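Local coordinates for protein NOVW (Streptomyces niveus, PDB 2C0Z) that epimerises a dTDP-linked 4-keto-6-deoxy sugar at C3, acting together with NovU on the deoxysugar branch of novobiocin biosynthesis, at residues A[83-88]-A[112-117]; A[91-95]-A[162-167]; A[97-102]-A[192-198]. All coordinates share one frame; numbering follows the deposited sequence. Where two conformers were deposited one is given.

Interaction 1. Residues A[83-88]-A[112-117]; sequences VTCVRG and LDDVSR. With EDO (1,2-ethanediol), chain D; EDO (1,2-ethanediol), chain C.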
loop_
_atom_site.group_PDB
_atom_site.type_symbol
_atom_site.label_atom_id
_atom_site.label_comp_id
_atom_site.label_asym_id
_atom_site.label_seq_id
_atom_site.Cartn_x
_atom_site.Cartn_y
_atom_site.Cartn_z
ATOM N N VAL A 83 4.938 1.788 -7.209
ATOM C CA VAL A 83 5.293 0.452 -6.755
ATOM C C VAL A 83 6.333 0.461 -5.650
ATOM O O VAL A 83 7.317 1.191 -5.722
ATOM C CB VAL A 83 5.672 -0.493 -7.915
ATOM C CG1 VAL A 83 6.933 -0.057 -8.613
ATOM C CG2 VAL A 83 5.777 -1.941 -7.436
ATOM N N THR A 84 6.135 -0.412 -4.649
ATOM C CA THR A 84 7.124 -0.598 -3.606
ATOM C C THR A 84 7.178 -2.037 -3.136
ATOM O O THR A 84 6.231 -2.799 -3.337
ATOM C CB THR A 84 6.819 0.366 -2.434
ATOM O OG1 THR A 84 7.951 0.474 -1.591
ATOM C CG2 THR A 84 5.713 -0.122 -1.524
ATOM N N CYS A 85 8.298 -2.439 -2.561
ATOM C CA CYS A 85 8.408 -3.787 -1.997
ATOM C C CYS A 85 8.291 -3.717 -0.490
ATOM O O CYS A 85 9.070 -3.036 0.173
ATOM C CB CYS A 85 9.711 -4.434 -2.415
ATOM S SG CYS A 85 10.014 -6.045 -1.636
ATOM N N VAL A 86 7.254 -4.364 0.023
ATOM C CA VAL A 86 6.918 -4.281 1.460
ATOM C C VAL A 86 7.491 -5.449 2.260
ATOM O O VAL A 86 7.488 -5.424 3.494
ATOM C CB VAL A 86 5.430 -4.141 1.709
ATOM C CG1 VAL A 86 4.885 -2.819 1.126
ATOM C CG2 VAL A 86 4.664 -5.328 1.194
ATOM N N ARG A 87 7.968 -6.480 1.580
ATOM C CA ARG A 87 8.610 -7.619 2.230
ATOM C C ARG A 87 9.551 -8.262 1.252
ATOM O O ARG A 87 9.174 -8.530 0.111
ATOM C CB ARG A 87 7.564 -8.626 2.678
ATOM C CG ARG A 87 8.082 -9.891 3.345
ATOM C CD ARG A 87 6.946 -10.883 3.414
ATOM N NE ARG A 87 7.091 -11.958 4.352
ATOM C CZ ARG A 87 6.052 -12.684 4.841
ATOM N NH1 ARG A 87 4.725 -12.460 4.493
ATOM N NH2 ARG A 87 6.350 -13.648 5.708
ATOM N N GLY A 88 10.759 -8.529 1.683
ATOM C CA GLY A 88 11.723 -9.156 0.820
ATOM C C GLY A 88 12.449 -8.156 -0.056
ATOM O O GLY A 88 12.692 -7.007 0.335
ATOM N N LEU A 112 14.157 -2.715 -5.091
ATOM C CA LEU A 112 13.052 -2.385 -4.193
ATOM C C LEU A 112 13.038 -3.448 -3.120
ATOM O O LEU A 112 12.784 -4.630 -3.412
ATOM C CB LEU A 112 11.714 -2.332 -4.946
ATOM C CG LEU A 112 11.601 -1.258 -6.035
ATOM C CD1 LEU A 112 10.173 -1.261 -6.605
ATOM C CD2 LEU A 112 11.987 0.099 -5.481
ATOM N N ASP A 113 13.328 -3.052 -1.885
ATOM C CA ASP A 113 13.339 -4.027 -0.807
ATOM C C ASP A 113 12.729 -3.453 0.450
ATOM O O ASP A 113 12.323 -2.283 0.494
ATOM C CB ASP A 113 14.751 -4.603 -0.592
ATOM C CG ASP A 113 15.753 -3.574 -0.109
ATOM O OD1 ASP A 113 15.364 -2.572 0.493
ATOM O OD2 ASP A 113 16.982 -3.702 -0.270
ATOM N N ASP A 114 12.676 -4.308 1.453
ATOM C CA ASP A 114 12.110 -3.952 2.741
ATOM C C ASP A 114 13.106 -3.345 3.731
ATOM O O ASP A 114 12.804 -3.234 4.925
ATOM C CB ASP A 114 11.386 -5.142 3.352
ATOM C CG ASP A 114 12.291 -6.306 3.700
ATOM O OD1 ASP A 114 13.531 -6.190 3.590
ATOM O OD2 ASP A 114 11.788 -7.405 4.109
ATOM N N VAL A 115 14.259 -2.932 3.221
ATOM C CA VAL A 115 15.262 -2.251 4.004
ATOM C C VAL A 115 15.248 -0.759 3.694
ATOM O O VAL A 115 14.967 0.062 4.554
ATOM C CB VAL A 115 16.668 -2.846 3.738
ATOM C CG1 VAL A 115 17.725 -2.080 4.520
ATOM C CG2 VAL A 115 16.672 -4.297 4.156
ATOM N N SER A 116 15.592 -0.404 2.460
ATOM C CA SER A 116 15.489 0.981 2.007
ATOM C C SER A 116 14.080 1.429 1.672
ATOM O O SER A 116 13.756 2.633 1.744
ATOM C CB SER A 116 16.478 1.259 0.864
ATOM O OG SER A 116 16.307 0.425 -0.253
ATOM N N ARG A 117 13.247 0.481 1.285
ATOM C CA ARG A 117 11.831 0.767 1.113
ATOM C C ARG A 117 11.518 1.927 0.154
ATOM O O ARG A 117 10.588 2.738 0.371
ATOM C CB ARG A 117 11.180 0.975 2.474
ATOM C CG ARG A 117 11.211 -0.273 3.336
ATOM C CD ARG A 117 10.308 -0.185 4.566
ATOM N NE ARG A 117 10.373 -1.364 5.450
ATOM C CZ ARG A 117 9.615 -2.440 5.340
ATOM N NH1 ARG A 117 8.662 -2.532 4.423
ATOM N NH2 ARG A 117 9.794 -3.439 6.199
HETATM C C1 EDO D . 13.158 -3.092 8.706
HETATM O O1 EDO D . 11.945 -2.650 8.084
HETATM C C2 EDO D . 14.189 -3.666 7.728
HETATM O O2 EDO D . 13.643 -4.808 7.074
HETATM C C1 EDO C . 15.464 5.132 2.908
HETATM O O1 EDO C . 15.345 4.690 1.573
HETATM C C2 EDO C . 16.927 5.095 3.279
HETATM O O2 EDO C . 17.696 5.746 2.275
HETATM O O HOH W 1 8.036 1.620 0.957
HETATM O O HOH W 2 10.792 -1.214 -1.845
HETATM O O HOH W 3 8.294 -1.015 1.945
HETATM O O HOH W 4 7.946 -5.687 6.110
#
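Gly-88 and Asp-114 join the two backbones: Asp-114 N gives a 2.9 Å bond to Gly-88 O. The Asp-114 carboxylate returns the grip. Its CG sits between the backbone N and the carbonyl carbon (chi1 65°), which brings Asp-114 OD2 to 2.9 Å from Gly-88 N; that donor comes from above the carboxylate plane. The same OD2 holds Arg-87 NH1 of the second subunit in a salt bridge, and Arg-87 reaches Asp-114 of that subunit in turn, so this corner is part of the dimer interface. Val-86 and Arg-87 both face Thr-138 of strand 136-143, a classic beta bulge, at the corner where the chain passes from one sheet of the RmlC-like cupin to the other. Arg-117 crosses back with an extended chain and places Arg-117 NH1 3.3 Å from Val-86 O, above the carbonyl plane. Waters link the guanidinium to Cys-85 O and Val-86 O, and an ethanediol O1 lies at its edge, 3.0 Å from Arg-117 NH2. Further in the packing is apolar: Leu-112 CB rests 3.9 Å from Cys-85 CB, while Leu-112 CD1 lies 3.9 Å from the backbone Val-83 O. Asp-113 OD1 accepts from Val-115 N, an Asx turn, and from Ser-116 N, which extends it to an Asx motif and shapes the loop.

Interaction 2. Residues A[91-95]-A[162-167]; sequences FDVVV and LAIDWP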
loop_
_atom_site.group_PDB
_atom_site.type_symbol
_atom_site.label_atom_id
_atom_site.label_comp_id
_atom_site.label_asym_id
_atom_site.label_seq_id
_atom_site.Cartn_x
_atom_site.Cartn_y
_atom_site.Cartn_z
ATOM N N PHE A 91 14.309 -7.110 -7.883
ATOM C CA PHE A 91 14.927 -6.300 -8.896
ATOM C C PHE A 91 13.783 -5.799 -9.769
ATOM O O PHE A 91 13.170 -6.576 -10.513
ATOM C CB PHE A 91 15.918 -7.153 -9.682
ATOM C CG PHE A 91 16.695 -6.394 -10.730
ATOM C CD1 PHE A 91 17.634 -5.449 -10.350
ATOM C CD2 PHE A 91 16.490 -6.642 -12.094
ATOM C CE1 PHE A 91 18.396 -4.754 -11.319
ATOM C CE2 PHE A 91 17.267 -5.987 -13.065
ATOM C CZ PHE A 91 18.201 -5.031 -12.667
ATOM N N ASP A 92 13.485 -4.514 -9.670
ATOM C CA ASP A 92 12.350 -3.911 -10.359
ATOM C C ASP A 92 12.813 -3.233 -11.634
ATOM O O ASP A 92 13.794 -2.490 -11.636
ATOM C CB ASP A 92 11.707 -2.870 -9.441
ATOM C CG ASP A 92 10.414 -2.375 -9.986
ATOM O OD1 ASP A 92 9.412 -3.107 -9.778
ATOM O OD2 ASP A 92 10.337 -1.334 -10.685
ATOM N N VAL A 93 12.104 -3.462 -12.721
ATOM C CA VAL A 93 12.524 -2.955 -14.044
ATOM C C VAL A 93 11.428 -2.163 -14.702
ATOM O O VAL A 93 10.259 -2.602 -14.796
ATOM C CB VAL A 93 12.966 -4.123 -14.949
ATOM C CG1 VAL A 93 13.303 -3.681 -16.371
ATOM C CG2 VAL A 93 14.154 -4.806 -14.338
ATOM N N VAL A 94 11.799 -0.982 -15.166
ATOM C CA VAL A 94 10.930 -0.175 -16.011
ATOM C C VAL A 94 11.496 -0.178 -17.428
ATOM O O VAL A 94 12.725 -0.198 -17.644
ATOM C CB VAL A 94 10.741 1.269 -15.494
ATOM C CG1 VAL A 94 9.966 1.286 -14.176
ATOM C CG2 VAL A 94 12.071 1.963 -15.297
ATOM N N VAL A 95 10.593 -0.168 -18.396
ATOM C CA VAL A 95 10.973 -0.272 -19.814
ATOM C C VAL A 95 10.233 0.797 -20.573
ATOM O O VAL A 95 9.012 0.902 -20.462
ATOM C CB VAL A 95 10.603 -1.628 -20.381
ATOM C CG1 VAL A 95 11.033 -1.718 -21.881
ATOM C CG2 VAL A 95 11.230 -2.729 -19.519
ATOM N N LEU A 162 15.992 -5.621 -25.407
ATOM C CA LEU A 162 16.109 -5.179 -24.023
ATOM C C LEU A 162 17.267 -5.881 -23.325
ATOM O O LEU A 162 18.051 -5.239 -22.639
ATOM C CB LEU A 162 14.783 -5.432 -23.275
ATOM C CG LEU A 162 13.530 -4.797 -23.889
ATOM C CD1 LEU A 162 12.297 -5.207 -23.114
ATOM C CD2 LEU A 162 13.609 -3.266 -23.942
ATOM N N ALA A 163 17.351 -7.203 -23.483
ATOM C CA ALA A 163 18.416 -7.994 -22.906
ATOM C C ALA A 163 18.605 -7.685 -21.414
ATOM O O ALA A 163 19.692 -7.374 -20.948
ATOM C CB ALA A 163 19.723 -7.803 -23.690
ATOM N N ILE A 164 17.489 -7.729 -20.686
ATOM C CA ILE A 164 17.483 -7.356 -19.291
ATOM C C ILE A 164 18.333 -8.339 -18.473
ATOM O O ILE A 164 18.232 -9.550 -18.642
ATOM C CB ILE A 164 16.054 -7.297 -18.781
ATOM C CG1 ILE A 164 15.292 -6.175 -19.505
ATOM C CG2 ILE A 164 16.061 -7.082 -17.249
ATOM C CD1 ILE A 164 13.755 -6.255 -19.448
ATOM N N ASP A 165 19.142 -7.794 -17.574
ATOM C CA ASP A 165 20.035 -8.589 -16.728
ATOM C C ASP A 165 19.309 -9.057 -15.455
ATOM O O ASP A 165 19.608 -8.594 -14.361
ATOM C CB ASP A 165 21.280 -7.744 -16.345
ATOM C CG ASP A 165 22.063 -7.204 -17.569
ATOM O OD1 ASP A 165 22.507 -8.023 -18.426
ATOM O OD2 ASP A 165 22.285 -5.973 -17.746
ATOM N N TRP A 166 18.351 -9.959 -15.621
ATOM C CA TRP A 166 17.607 -10.528 -14.490
ATOM C C TRP A 166 18.563 -11.273 -13.578
ATOM O O TRP A 166 19.334 -12.101 -14.070
ATOM C CB TRP A 166 16.544 -11.498 -15.000
ATOM C CG TRP A 166 15.514 -10.878 -15.884
ATOM C CD1 TRP A 166 15.321 -11.144 -17.201
ATOM C CD2 TRP A 166 14.513 -9.893 -15.526
ATOM N NE1 TRP A 166 14.289 -10.384 -17.703
ATOM C CE2 TRP A 166 13.760 -9.619 -16.698
ATOM C CE3 TRP A 166 14.177 -9.221 -14.348
ATOM C CZ2 TRP A 166 12.695 -8.696 -16.720
ATOM C CZ3 TRP A 166 13.098 -8.312 -14.372
ATOM C CH2 TRP A 166 12.399 -8.041 -15.559
ATOM N N PRO A 167 18.510 -11.006 -12.280
ATOM C CA PRO A 167 19.429 -11.651 -11.320
ATOM C C PRO A 167 18.961 -13.052 -10.939
ATOM O O PRO A 167 18.667 -13.327 -9.767
ATOM C CB PRO A 167 19.389 -10.698 -10.124
ATOM C CG PRO A 167 17.993 -10.180 -10.121
ATOM C CD PRO A 167 17.639 -10.023 -11.604
#
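Phe-91, Val-93 and Val-95, three residues on one face of strand 89-96, meet the irregular chain 162-167, which runs antiparallel to them without a hydrogen bond between the two. At one end Phe-91 lies against Pro-167: Phe-91 CD2 is 3.6 Å from Pro-167 CD, and Pro-167 CG sits close to Phe-91 CB. With CG anti to the backbone N (chi1 -177°), the ring reaches out to the other chain, Phe-91 CE2 lying 3.7 Å from Asp-165 O. The Phe-91 CD2 edge also approaches Trp-166 CE3 at 4.1 Å, the two side chains crossing at about a right angle. In the middle Val-93 uses both branches. Val-93 CG2 presses on the six-membered end of the indole, 3.7 Å from Trp-166 CZ3, while Val-93 CG1 reaches Ile-164 CD1 tip to tip at 4.0 Å. Val-95 closes the row in the same tip-to-tip manner, Val-95 CG1 being 3.6 Å from Leu-162 CD2.

Behind this first layer, the indole is set by its own neighbours. Ile-164 CG2 lies over the centre of one face, 3.5 Å above the Trp-166 ring plane, and Trp-166 NE1 is hydrogen-bonded to Pro-157 O, which satisfies the N-H and, with Ile-164 on the face, helps to hold the ring's rotation. An inverse gamma turn centred on Asp-165 brings the chain round between Ile-164 and Trp-166. At the other end Leu-162 N is held by Asp-159 OD2.

The covering chain thus lies along one face of the five-stranded sheet of the cupin fold: Trp-166 also touches Val-67 and Ile-70 of strand 67-73 and Cys-131 of strand 126-132, Ile-164 reaches Ile-70, and Trp-107 of strand 107-113 packs on Phe-91, Ile-164 and Asp-165.

Interaction 3. Residues A[97-102]-A[192-198]; sequences LRVGSP and LPTYATC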
loop_
_atom_site.group_PDB
_atom_site.type_symbol
_atom_site.label_atom_id
_atom_site.label_comp_id
_atom_site.label_asym_id
_atom_site.label_seq_id
_atom_site.Cartn_x
_atom_site.Cartn_y
_atom_site.Cartn_z
ATOM N N LEU A 97 8.433 1.875 -23.484
ATOM C CA LEU A 97 7.778 1.243 -24.636
ATOM C C LEU A 97 7.191 2.281 -25.592
ATOM O O LEU A 97 6.461 1.922 -26.521
ATOM C CB LEU A 97 6.688 0.288 -24.134
ATOM C CG LEU A 97 7.206 -0.897 -23.311
ATOM C CD1 LEU A 97 6.004 -1.675 -22.775
ATOM C CD2 LEU A 97 8.119 -1.785 -24.125
ATOM N N ARG A 98 7.493 3.560 -25.364
ATOM C CA ARG A 98 6.853 4.657 -26.096
ATOM C C ARG A 98 7.620 4.927 -27.391
ATOM O O ARG A 98 8.710 5.495 -27.384
ATOM C CB ARG A 98 6.811 5.900 -25.251
ATOM C CG ARG A 98 6.092 5.693 -23.917
ATOM C CD ARG A 98 6.239 6.833 -22.979
ATOM N NE ARG A 98 7.638 7.015 -22.595
ATOM C CZ ARG A 98 8.088 7.912 -21.708
ATOM N NH1 ARG A 98 7.270 8.741 -21.069
ATOM N NH2 ARG A 98 9.379 7.961 -21.440
ATOM N N VAL A 99 7.053 4.509 -28.499
ATOM C CA VAL A 99 7.680 4.692 -29.790
ATOM C C VAL A 99 7.905 6.176 -30.052
ATOM O O VAL A 99 6.994 7.005 -29.951
ATOM C CB VAL A 99 6.850 4.034 -30.906
ATOM C CG1 VAL A 99 7.459 4.297 -32.253
ATOM C CG2 VAL A 99 6.717 2.557 -30.662
ATOM N N GLY A 100 9.139 6.511 -30.397
ATOM C CA GLY A 100 9.515 7.892 -30.607
ATOM C C GLY A 100 10.232 8.529 -29.448
ATOM O O GLY A 100 10.855 9.606 -29.594
ATOM N N SER A 101 10.169 7.892 -28.274
ATOM C CA SER A 101 10.831 8.433 -27.109
ATOM C C SER A 101 12.345 8.322 -27.297
ATOM O O SER A 101 12.837 7.312 -27.812
ATOM C CB SER A 101 10.466 7.607 -25.874
ATOM O OG SER A 101 11.315 7.986 -24.803
ATOM N N PRO A 102 13.103 9.305 -26.815
ATOM C CA PRO A 102 14.555 9.172 -26.845
ATOM C C PRO A 102 15.063 7.893 -26.191
ATOM O O PRO A 102 16.129 7.380 -26.555
ATOM C CB PRO A 102 15.049 10.397 -26.071
ATOM C CG PRO A 102 13.967 11.383 -26.166
ATOM C CD PRO A 102 12.671 10.597 -26.245
ATOM N N LEU A 192 2.308 -0.942 -29.620
ATOM C CA LEU A 192 2.981 -0.159 -28.583
ATOM C C LEU A 192 2.458 1.257 -28.504
ATOM O O LEU A 192 2.018 1.809 -29.502
ATOM C CB LEU A 192 4.492 -0.150 -28.816
ATOM C CG LEU A 192 5.182 -1.509 -28.747
ATOM C CD1 LEU A 192 6.664 -1.344 -28.929
ATOM C CD2 LEU A 192 4.890 -2.210 -27.406
ATOM N N PRO A 193 2.558 1.859 -27.315
ATOM C CA PRO A 193 2.224 3.251 -27.112
ATOM C C PRO A 193 3.132 4.169 -27.945
ATOM O O PRO A 193 4.256 3.787 -28.193
ATOM C CB PRO A 193 2.511 3.458 -25.615
ATOM C CG PRO A 193 2.574 2.124 -25.027
ATOM C CD PRO A 193 3.084 1.238 -26.081
ATOM N N THR A 194 2.656 5.354 -28.328
ATOM C CA THR A 194 3.500 6.340 -28.981
ATOM C C THR A 194 3.869 7.445 -27.990
ATOM O O THR A 194 3.067 7.862 -27.166
ATOM C CB THR A 194 2.865 6.906 -30.270
ATOM O OG1 THR A 194 1.893 7.901 -29.954
ATOM C CG2 THR A 194 2.129 5.813 -31.025
ATOM N N TYR A 195 5.109 7.892 -28.051
ATOM C CA TYR A 195 5.595 8.922 -27.150
ATOM C C TYR A 195 4.772 10.209 -27.254
ATOM O O TYR A 195 4.411 10.783 -26.228
ATOM C CB TYR A 195 7.065 9.157 -27.464
ATOM C CG TYR A 195 7.757 10.225 -26.674
ATOM C CD1 TYR A 195 7.898 10.139 -25.284
ATOM C CD2 TYR A 195 8.315 11.311 -27.322
ATOM C CE1 TYR A 195 8.548 11.114 -24.573
ATOM C CE2 TYR A 195 8.969 12.286 -26.613
ATOM C CZ TYR A 195 9.081 12.195 -25.257
ATOM O OH TYR A 195 9.735 13.197 -24.591
ATOM N N ALA A 196 4.422 10.625 -28.466
ATOM C CA ALA A 196 3.619 11.855 -28.626
ATOM C C ALA A 196 2.293 11.774 -27.861
ATOM O O ALA A 196 1.870 12.751 -27.228
ATOM C CB ALA A 196 3.345 12.119 -30.102
ATOM N N THR A 197 1.654 10.608 -27.933
ATOM C CA THR A 197 0.375 10.355 -27.282
ATOM C C THR A 197 0.544 10.368 -25.770
ATOM O O THR A 197 -0.270 10.920 -25.049
ATOM C CB THR A 197 -0.197 8.997 -27.751
ATOM O OG1 THR A 197 -0.451 9.032 -29.153
ATOM C CG2 THR A 197 -1.566 8.697 -27.156
ATOM N N CYS A 198 1.628 9.782 -25.278
ATOM C CA CYS A 198 1.832 9.739 -23.831
ATOM C C CYS A 198 2.108 11.140 -23.299
ATOM O O CYS A 198 1.642 11.478 -22.214
ATOM C CB CYS A 198 2.972 8.794 -23.459
ATOM S SG CYS A 198 2.645 7.102 -23.924
HETATM O O HOH W 5 5.937 9.667 -30.984
#
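Val-99 and Thr-194 form a single beta bridge, made by two backbone bonds: Val-99 N to Pro-193 O at 2.9 Å, and Tyr-195 N to Val-99 O at 2.8 Å, the latter nearly straight (173°). The bridge joins the last modelled helix, 195-198, to the loop after strand 89-96. Val-99 O carries a second partner, a water that also accepts from Ala-196 N and so serves the helix's first turn. Pro-193 O receives a CA-H contact from Arg-98 as well. Thr-194, just ahead of the helix, is its N-cap; Thr-194 OG1 takes a weak bond from Thr-197 N.

Tyr-195, with CG anti to the backbone N (chi1 178°), lays its ring under the type II turn 98-101: Ser-101 CA makes a CH-pi contact over one face, 3.9 Å from the Tyr-195 ring centroid, and Pro-102 CD lies over the same face. Arg-98 CG packs 3.7 Å from Cys-198 SG. Arg-98 NE forms a salt bridge with Asp-96 OD1, Ser-101 OG bonds Asp-96 OD2, and Glu-18 takes hydrogen bonds from Tyr-195 OH (at OE1) and Arg-98 NH2 (at O).

Leu-97 and Leu-192 pack on Phe-72 of strand 67-73, beside helix 183-188.

Strand 89-96 ties the set together: interaction 2 uses one of its faces, and interaction 3 begins in the loop that follows it. On the other face, Asp-92 touches Leu-112 of interaction 1, with Leu-112 CD1 3.6 Å from Asp-92 CG. Interaction 1 is the most buried and also reaches the second subunit; interactions 2 and 3 are partly buried and lie within one chain. Their chemistry differs accordingly: 83-88 with 112-117 mixes backbone bonds, a carboxylate and waters, 91-95 with 162-167 is almost wholly apolar packing, with no hydrogen bond across it, and 97-102 with 192-198 relies on a short beta bridge and a tyrosine face. Interactions 1 and 3 stand about 29 Å apart, centre to centre.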